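Local coordinates for 457aa long hypothetical protein (Pyrococcus horikoshii, PDB 2CSU) that is of unknown function but combines a Rossmann-like CoA-binding domain with two domains of the succinyl-CoA ligase superfamily, at residues A[151-156]-A[175-180]; A[12-17]-A[40-45]; A[155-160]-A[209-214]. All coordinates share one frame; numbering follows the deposited sequence.

Contact 1 of 3, residues A[151-156]-A[175-180]; sequences NVAFIS and GFSKFI
Phe-154 lays its CB over one face of the Phe-176 ring, 4.0 Å from the ring centroid, in a CH-pi contact. The two rings run side by side with planes 25° apart, but they are slid so far that they barely overlap. Farther along, CD2 of Phe-154 touches CD1 of Phe-179 at 3.7 Å, reaching that ring at its edge. As register partners Phe-154 and Phe-179 emerge on the same face; with CG anti to the backbone N in both (chi1 175° and 171°), the side chains lie side by side. Val-152 CG1 closes the row at the rim of the Phe-176 ring, 3.8 Å from CD1. Helix 276-283 packs on this aromatic cluster, Met-279 against Phe-154 and Leu-280 against Phe-176. On the other face Ile-155 CG1 lies alongside Ile-180 CD1, and Leu-193 of helix 190-197 packs on both.

Parallel strands 152-156 and 178-180 are laced by Phe-154 N to Lys-178 O (2.9 Å), Ile-180 N to Phe-154 O (2.8 Å) and Ser-156 N to Ile-180 O. At Ser-177 the pattern breaks: its N reaches Val-152 O from above the carbonyl plane. The chemistry implies a buried beta-alpha-beta core, aromatic on the Phe-154 side, with Asp-203 satisfying Ser-177 OG and Lys-178 near the strand starts.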
loop_
_atom_site.group_PDB
_atom_site.type_symbol
_atom_site.label_atom_id
_atom_site.label_comp_id
_atom_site.label_asym_id
_atom_site.label_seq_id
_atom_site.Cartn_x
_atom_site.Cartn_y
_atom_site.Cartn_z
ATOM N N ASN A 151 15.064 4.608 -11.737
ATOM C CA ASN A 151 15.948 5.770 -11.713
ATOM C C ASN A 151 16.035 6.426 -10.324
ATOM O O ASN A 151 16.465 7.566 -10.175
ATOM C CB ASN A 151 15.454 6.776 -12.755
ATOM C CG ASN A 151 15.587 6.198 -14.141
ATOM O OD1 ASN A 151 14.702 5.505 -14.641
ATOM N ND2 ASN A 151 16.706 6.537 -14.798
ATOM N N VAL A 152 15.563 5.688 -9.293
ATOM C CA VAL A 152 15.758 6.157 -7.927
ATOM C C VAL A 152 16.915 5.427 -7.229
ATOM O O VAL A 152 16.942 4.209 -7.128
ATOM C CB VAL A 152 14.480 5.930 -7.133
ATOM C CG1 VAL A 152 14.794 6.058 -5.644
ATOM C CG2 VAL A 152 13.441 6.968 -7.516
ATOM N N ALA A 153 17.917 6.156 -6.759
ATOM C CA ALA A 153 19.044 5.543 -6.074
ATOM C C ALA A 153 18.637 5.476 -4.609
ATOM O O ALA A 153 18.317 6.500 -4.002
ATOM C CB ALA A 153 20.289 6.398 -6.252
ATOM N N PHE A 154 18.650 4.282 -4.036
ATOM C CA PHE A 154 18.233 4.127 -2.648
ATOM C C PHE A 154 19.373 3.714 -1.722
ATOM O O PHE A 154 20.029 2.697 -1.945
ATOM C CB PHE A 154 17.081 3.107 -2.589
ATOM C CG PHE A 154 16.622 2.755 -1.194
ATOM C CD1 PHE A 154 16.438 3.739 -0.219
ATOM C CD2 PHE A 154 16.307 1.438 -0.879
ATOM C CE1 PHE A 154 15.939 3.412 1.052
ATOM C CE2 PHE A 154 15.809 1.101 0.383
ATOM C CZ PHE A 154 15.624 2.099 1.351
ATOM N N ILE A 155 19.618 4.535 -0.704
ATOM C CA ILE A 155 20.659 4.271 0.288
ATOM C C ILE A 155 20.000 3.997 1.636
ATOM O O ILE A 155 19.319 4.855 2.206
ATOM C CB ILE A 155 21.614 5.470 0.469
ATOM C CG1 ILE A 155 22.278 5.829 -0.859
ATOM C CG2 ILE A 155 22.699 5.115 1.499
ATOM C CD1 ILE A 155 23.184 7.067 -0.782
ATOM N N SER A 156 20.205 2.801 2.157
ATOM C CA SER A 156 19.597 2.474 3.428
ATOM C C SER A 156 20.587 2.077 4.508
ATOM O O SER A 156 21.475 1.251 4.290
ATOM C CB SER A 156 18.557 1.372 3.254
ATOM O OG SER A 156 18.071 0.982 4.521
ATOM N N GLY A 175 11.104 0.408 -9.467
ATOM C CA GLY A 175 12.463 -0.054 -9.296
ATOM C C GLY A 175 13.447 1.025 -8.892
ATOM O O GLY A 175 13.102 2.192 -8.714
ATOM N N PHE A 176 14.694 0.615 -8.752
ATOM C CA PHE A 176 15.754 1.522 -8.363
ATOM C C PHE A 176 16.850 1.446 -9.396
ATOM O O PHE A 176 17.034 0.410 -10.040
ATOM C CB PHE A 176 16.340 1.099 -7.015
ATOM C CG PHE A 176 15.351 1.101 -5.887
ATOM C CD1 PHE A 176 14.777 2.289 -5.447
ATOM C CD2 PHE A 176 15.035 -0.084 -5.225
ATOM C CE1 PHE A 176 13.901 2.293 -4.353
ATOM C CE2 PHE A 176 14.170 -0.091 -4.140
ATOM C CZ PHE A 176 13.602 1.099 -3.701
ATOM N N SER A 177 17.575 2.541 -9.557
ATOM C CA SER A 177 18.705 2.565 -10.467
ATOM C C SER A 177 19.822 1.879 -9.685
ATOM O O SER A 177 20.433 0.908 -10.147
ATOM C CB SER A 177 19.086 4.011 -10.784
ATOM O OG SER A 177 18.960 4.835 -9.632
ATOM N N LYS A 178 20.068 2.369 -8.471
ATOM C CA LYS A 178 21.109 1.786 -7.629
ATOM C C LYS A 178 20.600 1.577 -6.212
ATOM O O LYS A 178 19.686 2.265 -5.764
ATOM C CB LYS A 178 22.344 2.680 -7.595
ATOM C CG LYS A 178 22.873 3.075 -8.945
ATOM C CD LYS A 178 24.139 3.899 -8.811
ATOM C CE LYS A 178 24.916 3.954 -10.117
ATOM N NZ LYS A 178 24.299 4.841 -11.147
ATOM N N PHE A 179 21.190 0.605 -5.529
ATOM C CA PHE A 179 20.846 0.265 -4.155
ATOM C C PHE A 179 22.101 0.088 -3.305
ATOM O O PHE A 179 23.037 -0.620 -3.658
ATOM C CB PHE A 179 20.031 -1.031 -4.166
ATOM C CG PHE A 179 19.839 -1.526 -2.761
ATOM C CD1 PHE A 179 18.768 -1.060 -2.006
ATOM C CD2 PHE A 179 20.716 -2.458 -2.228
ATOM C CE1 PHE A 179 18.576 -1.533 -0.716
ATOM C CE2 PHE A 179 20.515 -2.928 -0.933
ATOM C CZ PHE A 179 19.446 -2.470 -0.173
ATOM N N ILE A 180 22.119 0.799 -2.167
ATOM C CA ILE A 180 23.296 0.731 -1.322
ATOM C C ILE A 180 22.942 0.521 0.147
ATOM O O ILE A 180 22.445 1.400 0.840
ATOM C CB ILE A 180 24.082 2.034 -1.478
ATOM C CG1 ILE A 180 24.511 2.212 -2.932
ATOM C CG2 ILE A 180 25.354 1.981 -0.613
ATOM C CD1 ILE A 180 23.588 3.163 -3.693
HETATM O O HOH W 1 11.998 4.802 -10.670
#

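Contact 2 of 3, residues A[12-17]-A[40-45]; sequences AVIGAS and YPVNIK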
loop_
_atom_site.group_PDB
_atom_site.type_symbol
_atom_site.label_atom_id
_atom_site.label_comp_id
_atom_site.label_asym_id
_atom_site.label_seq_id
_atom_site.Cartn_x
_atom_site.Cartn_y
_atom_site.Cartn_z
ATOM N N ALA A 12 35.544 -9.937 -7.386
ATOM C CA ALA A 12 36.013 -11.085 -6.631
ATOM C C ALA A 12 35.008 -11.309 -5.513
ATOM O O ALA A 12 34.729 -10.396 -4.720
ATOM C CB ALA A 12 37.412 -10.817 -6.040
ATOM N N VAL A 13 34.416 -12.496 -5.467
ATOM C CA VAL A 13 33.485 -12.774 -4.386
ATOM C C VAL A 13 34.225 -13.714 -3.459
ATOM O O VAL A 13 34.380 -14.898 -3.743
ATOM C CB VAL A 13 32.190 -13.417 -4.878
ATOM C CG1 VAL A 13 31.243 -13.608 -3.697
ATOM C CG2 VAL A 13 31.532 -12.521 -5.928
ATOM N N ILE A 14 34.715 -13.166 -2.354
ATOM C CA ILE A 14 35.486 -13.955 -1.410
ATOM C C ILE A 14 34.549 -14.594 -0.406
ATOM O O ILE A 14 33.976 -13.925 0.441
ATOM C CB ILE A 14 36.553 -13.056 -0.741
ATOM C CG1 ILE A 14 37.305 -12.303 -1.852
ATOM C CG2 ILE A 14 37.512 -13.897 0.111
ATOM C CD1 ILE A 14 38.425 -11.380 -1.385
ATOM N N GLY A 15 34.378 -15.901 -0.529
ATOM C CA GLY A 15 33.471 -16.603 0.348
ATOM C C GLY A 15 32.364 -17.214 -0.493
ATOM O O GLY A 15 31.389 -17.745 0.032
ATOM N N ALA A 16 32.502 -17.123 -1.811
ATOM C CA ALA A 16 31.505 -17.720 -2.701
ATOM C C ALA A 16 31.387 -19.164 -2.223
ATOM O O ALA A 16 32.397 -19.809 -1.908
ATOM C CB ALA A 16 31.982 -17.667 -4.158
ATOM N N SER A 17 30.164 -19.675 -2.166
ATOM C CA SER A 17 29.956 -21.030 -1.671
ATOM C C SER A 17 28.980 -21.874 -2.493
ATOM O O SER A 17 28.177 -21.349 -3.267
ATOM C CB SER A 17 29.481 -20.932 -0.213
ATOM O OG SER A 17 29.245 -22.194 0.371
ATOM N N TYR A 40 34.634 -13.631 -10.408
ATOM C CA TYR A 40 35.420 -14.803 -10.013
ATOM C C TYR A 40 35.083 -15.277 -8.602
ATOM O O TYR A 40 35.061 -14.485 -7.671
ATOM C CB TYR A 40 36.918 -14.474 -10.052
ATOM C CG TYR A 40 37.406 -13.899 -11.353
ATOM C CD1 TYR A 40 37.938 -14.721 -12.350
ATOM C CD2 TYR A 40 37.323 -12.527 -11.600
ATOM C CE1 TYR A 40 38.376 -14.187 -13.560
ATOM C CE2 TYR A 40 37.756 -11.984 -12.805
ATOM C CZ TYR A 40 38.280 -12.817 -13.780
ATOM O OH TYR A 40 38.696 -12.277 -14.979
ATOM N N PRO A 41 34.819 -16.577 -8.430
ATOM C CA PRO A 41 34.499 -17.087 -7.092
ATOM C C PRO A 41 35.779 -17.442 -6.341
ATOM O O PRO A 41 36.600 -18.226 -6.834
ATOM C CB PRO A 41 33.662 -18.320 -7.392
ATOM C CG PRO A 41 34.338 -18.864 -8.646
ATOM C CD PRO A 41 34.590 -17.608 -9.466
ATOM N N VAL A 42 35.951 -16.874 -5.153
ATOM C CA VAL A 42 37.136 -17.149 -4.346
ATOM C C VAL A 42 36.756 -17.913 -3.103
ATOM O O VAL A 42 36.081 -17.386 -2.225
ATOM C CB VAL A 42 37.858 -15.858 -3.906
ATOM C CG1 VAL A 42 38.936 -16.192 -2.879
ATOM C CG2 VAL A 42 38.478 -15.164 -5.113
ATOM N N ASN A 43 37.200 -19.160 -3.023
ATOM C CA ASN A 43 36.902 -20.036 -1.894
ATOM C C ASN A 43 38.110 -20.905 -1.531
ATOM O O ASN A 43 38.830 -21.409 -2.383
ATOM C CB ASN A 43 35.704 -20.917 -2.255
ATOM C CG ASN A 43 35.222 -21.633 -1.022
ATOM O OD1 ASN A 43 35.931 -22.431 -0.418
ATOM N ND2 ASN A 43 33.984 -21.296 -0.618
ATOM N N ILE A 44 38.340 -21.042 -0.214
ATOM C CA ILE A 44 39.592 -21.642 0.236
ATOM C C ILE A 44 39.722 -23.137 -0.081
ATOM O O ILE A 44 40.809 -23.654 -0.303
ATOM C CB ILE A 44 39.758 -21.386 1.739
ATOM C CG1 ILE A 44 38.778 -22.235 2.553
ATOM C CG2 ILE A 44 39.476 -19.903 2.048
ATOM C CD1 ILE A 44 39.033 -22.125 4.058
ATOM N N LYS A 45 38.582 -23.851 -0.066
ATOM C CA LYS A 45 38.645 -25.289 -0.313
ATOM C C LYS A 45 37.834 -25.697 -1.546
ATOM O O LYS A 45 37.574 -26.867 -1.796
ATOM C CB LYS A 45 38.116 -26.018 0.917
ATOM C CG LYS A 45 36.691 -26.535 0.713
ATOM C CD LYS A 45 35.661 -25.701 1.472
ATOM C CE LYS A 45 34.407 -26.503 1.828
ATOM N NZ LYS A 45 33.419 -26.369 0.763
#
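Ile-14 and Val-42 lie side by side on one face of the sheet, Ile-14 CG2 meeting Val-42 CG1 at 4.0 Å. Both of these methyls sit anti to their own backbone N, so the branches run out together; Ile-14 sends its other branch, CG1, past Val-42 CB. Thr-80 and Cys-84 of helix 74-87 pack against Ile-14. The other face carries Val-13 and Pro-41. Ala-16, just past the strand, turns its CB toward Pro-41 and touches the proline CB at 3.7 Å, and Phe-28 of helix 23-31 lies against both.

Between the faces the parallel backbones are tied by Val-13 N to Tyr-40 O (3.0 Å), Val-42 N to Val-13 O (2.9 Å) and Gly-15 N to Val-42 O (2.8 Å). The last falls where strand 10-14 gives way to a type II turn from Val-13 to Ala-16. Gly-15 holds a positive phi of 118°, where a CB would be jammed against the preceding carbonyl oxygen.

Asn-43 spans the two loops with its amide. With CG swung anti to the backbone N (chi1 -169°), ND2 reaches Ala-16 O, which lies in the amide plane; the modelled 2.5 Å is short for such a bond. The other end of the same amide, OD1, accepts Lys-45 N at 3.0 Å in the carbonyl plane, forming an Asx turn. If the short contact is taken as a bond, the amide is held at both ends, and the OD1 bond to Lys-45 N agrees with the modelled flip.

Strand 10-14, helix 23-31 and strand 38-42 make the first beta-alpha-beta unit of a Rossmann-like CoA-binding domain, with the glycine turn following its first strand.

Contact 3 of 3, residues A[155-160]-A[209-214]; sequences ISQSGA and YIEGVR
Gln-157 stretches from the end of strand 152-156 across to the loop after strand 205-210. Its CB rests 3.4 Å from Tyr-209 O, the carbonyl that also accepts Gln-157 N at 3.0 Å. CG, anti to the backbone N (chi1 -162°), passes Glu-211 CB, and the chain stays extended so that CD arrives beside the Gly-212 backbone. At the tip OE1 takes two N-H groups, from Glu-211 N at 2.6 Å and Gly-212 N at 2.7 Å, both coming from the same face of the amide plane. Gln-157 NE2 donates to Gly-212 O at 2.7 Å; that oxygen lies in the glutamine's amide plane (3° out of it), and NE2 lies in the carbonyl plane of Gly-212. The amide thus forms a ring of two bonds with the Gly-212 backbone, and the third bond, from Glu-211 N, further fixes its rotation. Met-185 and Phe-190 pack on the side chain from beyond the two segments.

The ladder between strands 152-156 and 205-210 ends here, its last bonds being Tyr-209 N to Ile-155 O and the one from Gln-157 N. Ser-158 CB presses obliquely on the Tyr-209 ring, 3.3 Å from CE2, and Glu-211 OE2 stands in the plane of that ring at its edge. Ser-158 OG caps Leu-161 N at the start of helix 159-171, while Ser-156 OG donates to Ser-158 O. Gly-304 of the second subunit packs against both Ser-158 and Tyr-209.

Because the glutamine amide carries both a donor and an acceptor, it can serve backbone N-H and C=O groups together, so polar bonds hold the 211-212 turn to the neighbouring strand end where the ladder between these two strands stops.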
loop_
_atom_site.group_PDB
_atom_site.type_symbol
_atom_site.label_atom_id
_atom_site.label_comp_id
_atom_site.label_asym_id
_atom_site.label_seq_id
_atom_site.Cartn_x
_atom_site.Cartn_y
_atom_site.Cartn_z
ATOM N N ILE A 155 19.618 4.535 -0.704
ATOM C CA ILE A 155 20.659 4.271 0.288
ATOM C C ILE A 155 20.000 3.997 1.636
ATOM O O ILE A 155 19.319 4.855 2.206
ATOM C CB ILE A 155 21.614 5.470 0.469
ATOM C CG1 ILE A 155 22.278 5.829 -0.859
ATOM C CG2 ILE A 155 22.699 5.115 1.499
ATOM C CD1 ILE A 155 23.184 7.067 -0.782
ATOM N N SER A 156 20.205 2.801 2.157
ATOM C CA SER A 156 19.597 2.474 3.428
ATOM C C SER A 156 20.587 2.077 4.508
ATOM O O SER A 156 21.475 1.251 4.290
ATOM C CB SER A 156 18.557 1.372 3.254
ATOM O OG SER A 156 18.071 0.982 4.521
ATOM N N GLN A 157 20.419 2.682 5.678
ATOM C CA GLN A 157 21.283 2.396 6.805
ATOM C C GLN A 157 20.759 1.156 7.535
ATOM O O GLN A 157 21.358 0.691 8.484
ATOM C CB GLN A 157 21.336 3.620 7.726
ATOM C CG GLN A 157 22.497 3.651 8.706
ATOM C CD GLN A 157 22.729 5.046 9.285
ATOM O OE1 GLN A 157 21.819 5.883 9.311
ATOM N NE2 GLN A 157 23.950 5.295 9.758
ATOM N N SER A 158 19.634 0.625 7.073
ATOM C CA SER A 158 19.053 -0.579 7.646
ATOM C C SER A 158 18.941 -1.629 6.537
ATOM O O SER A 158 18.196 -1.452 5.565
ATOM C CB SER A 158 17.664 -0.297 8.210
ATOM O OG SER A 158 17.010 -1.512 8.544
ATOM N N GLY A 159 19.695 -2.714 6.680
ATOM C CA GLY A 159 19.675 -3.768 5.684
ATOM C C GLY A 159 18.369 -4.536 5.608
ATOM O O GLY A 159 17.940 -4.907 4.514
ATOM N N ALA A 160 17.741 -4.785 6.753
ATOM C CA ALA A 160 16.483 -5.529 6.781
ATOM C C ALA A 160 15.390 -4.701 6.123
ATOM O O ALA A 160 14.576 -5.220 5.359
ATOM C CB ALA A 160 16.102 -5.866 8.214
ATOM N N TYR A 209 17.329 6.222 3.822
ATOM C CA TYR A 209 16.728 5.739 5.060
ATOM C C TYR A 209 17.845 5.970 6.063
ATOM O O TYR A 209 18.814 5.212 6.112
ATOM C CB TYR A 209 16.392 4.252 5.058
ATOM C CG TYR A 209 15.935 3.820 6.449
ATOM C CD1 TYR A 209 14.684 4.198 6.934
ATOM C CD2 TYR A 209 16.778 3.101 7.297
ATOM C CE1 TYR A 209 14.271 3.878 8.224
ATOM C CE2 TYR A 209 16.379 2.771 8.606
ATOM C CZ TYR A 209 15.116 3.167 9.058
ATOM O OH TYR A 209 14.691 2.865 10.331
ATOM N N ILE A 210 17.706 7.024 6.856
ATOM C CA ILE A 210 18.725 7.388 7.827
ATOM C C ILE A 210 18.414 7.061 9.274
ATOM O O ILE A 210 17.325 7.337 9.775
ATOM C CB ILE A 210 19.023 8.906 7.778
ATOM C CG1 ILE A 210 19.424 9.322 6.361
ATOM C CG2 ILE A 210 20.108 9.251 8.784
ATOM C CD1 ILE A 210 19.300 10.802 6.108
ATOM N N GLU A 211 19.396 6.469 9.938
ATOM C CA GLU A 211 19.287 6.168 11.350
ATOM C C GLU A 211 20.138 7.256 11.995
ATOM O O GLU A 211 19.798 7.776 13.053
ATOM C CB GLU A 211 19.831 4.771 11.644
ATOM C CG GLU A 211 18.787 3.690 11.415
ATOM C CD GLU A 211 19.322 2.292 11.615
ATOM O OE1 GLU A 211 20.406 2.144 12.213
ATOM O OE2 GLU A 211 18.643 1.337 11.182
ATOM N N GLY A 212 21.224 7.625 11.316
ATOM C CA GLY A 212 22.010 8.767 11.762
ATOM C C GLY A 212 23.328 8.882 10.991
ATOM O O GLY A 212 23.928 7.903 10.569
ATOM N N VAL A 213 23.749 10.142 10.775
ATOM C CA VAL A 213 25.011 10.374 10.086
ATOM C C VAL A 213 26.141 10.652 11.079
ATOM O O VAL A 213 25.925 10.970 12.241
ATOM C CB VAL A 213 24.829 11.577 9.161
ATOM C CG1 VAL A 213 23.545 11.420 8.349
ATOM C CG2 VAL A 213 24.748 12.850 9.980
ATOM N N ARG A 214 27.386 10.479 10.595
ATOM C CA ARG A 214 28.530 10.733 11.461
ATOM C C ARG A 214 28.955 12.202 11.411
ATOM O O ARG A 214 29.033 12.895 12.416
ATOM C CB ARG A 214 29.685 9.839 11.008
ATOM C CG ARG A 214 29.757 8.536 11.802
ATOM C CD ARG A 214 30.147 7.346 10.919
ATOM N NE ARG A 214 30.439 6.168 11.739
ATOM C CZ ARG A 214 29.459 5.257 11.877
ATOM N NH1 ARG A 214 28.292 5.441 11.285
ATOM N NH2 ARG A 214 29.670 4.170 12.624
HETATM O O HOH W 2 22.982 0.179 10.942
#

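Contacts 1 and 3 belong to one sheet and share strand 152-156, which pairs with strand 175-181 in the first and strand 205-210 in the other; Phe-154 CE1 and Tyr-209 CB touch where they meet. All three contacts are mostly buried. Contact 1, nearest the chain centre, is the most apolar, built on aromatic rings. Contact 3, about 13 Å away between centres, takes in the strand ends and reaches exposed Glu-211 and the second subunit. Contact 2 is buried within the CoA-binding domain, its centre about 30 Å from the chain centre. Like contact 1 it joins strands of a beta-alpha-beta unit; like contact 3 it has a side-chain amide bonded to loop backbone, here through an Asx turn.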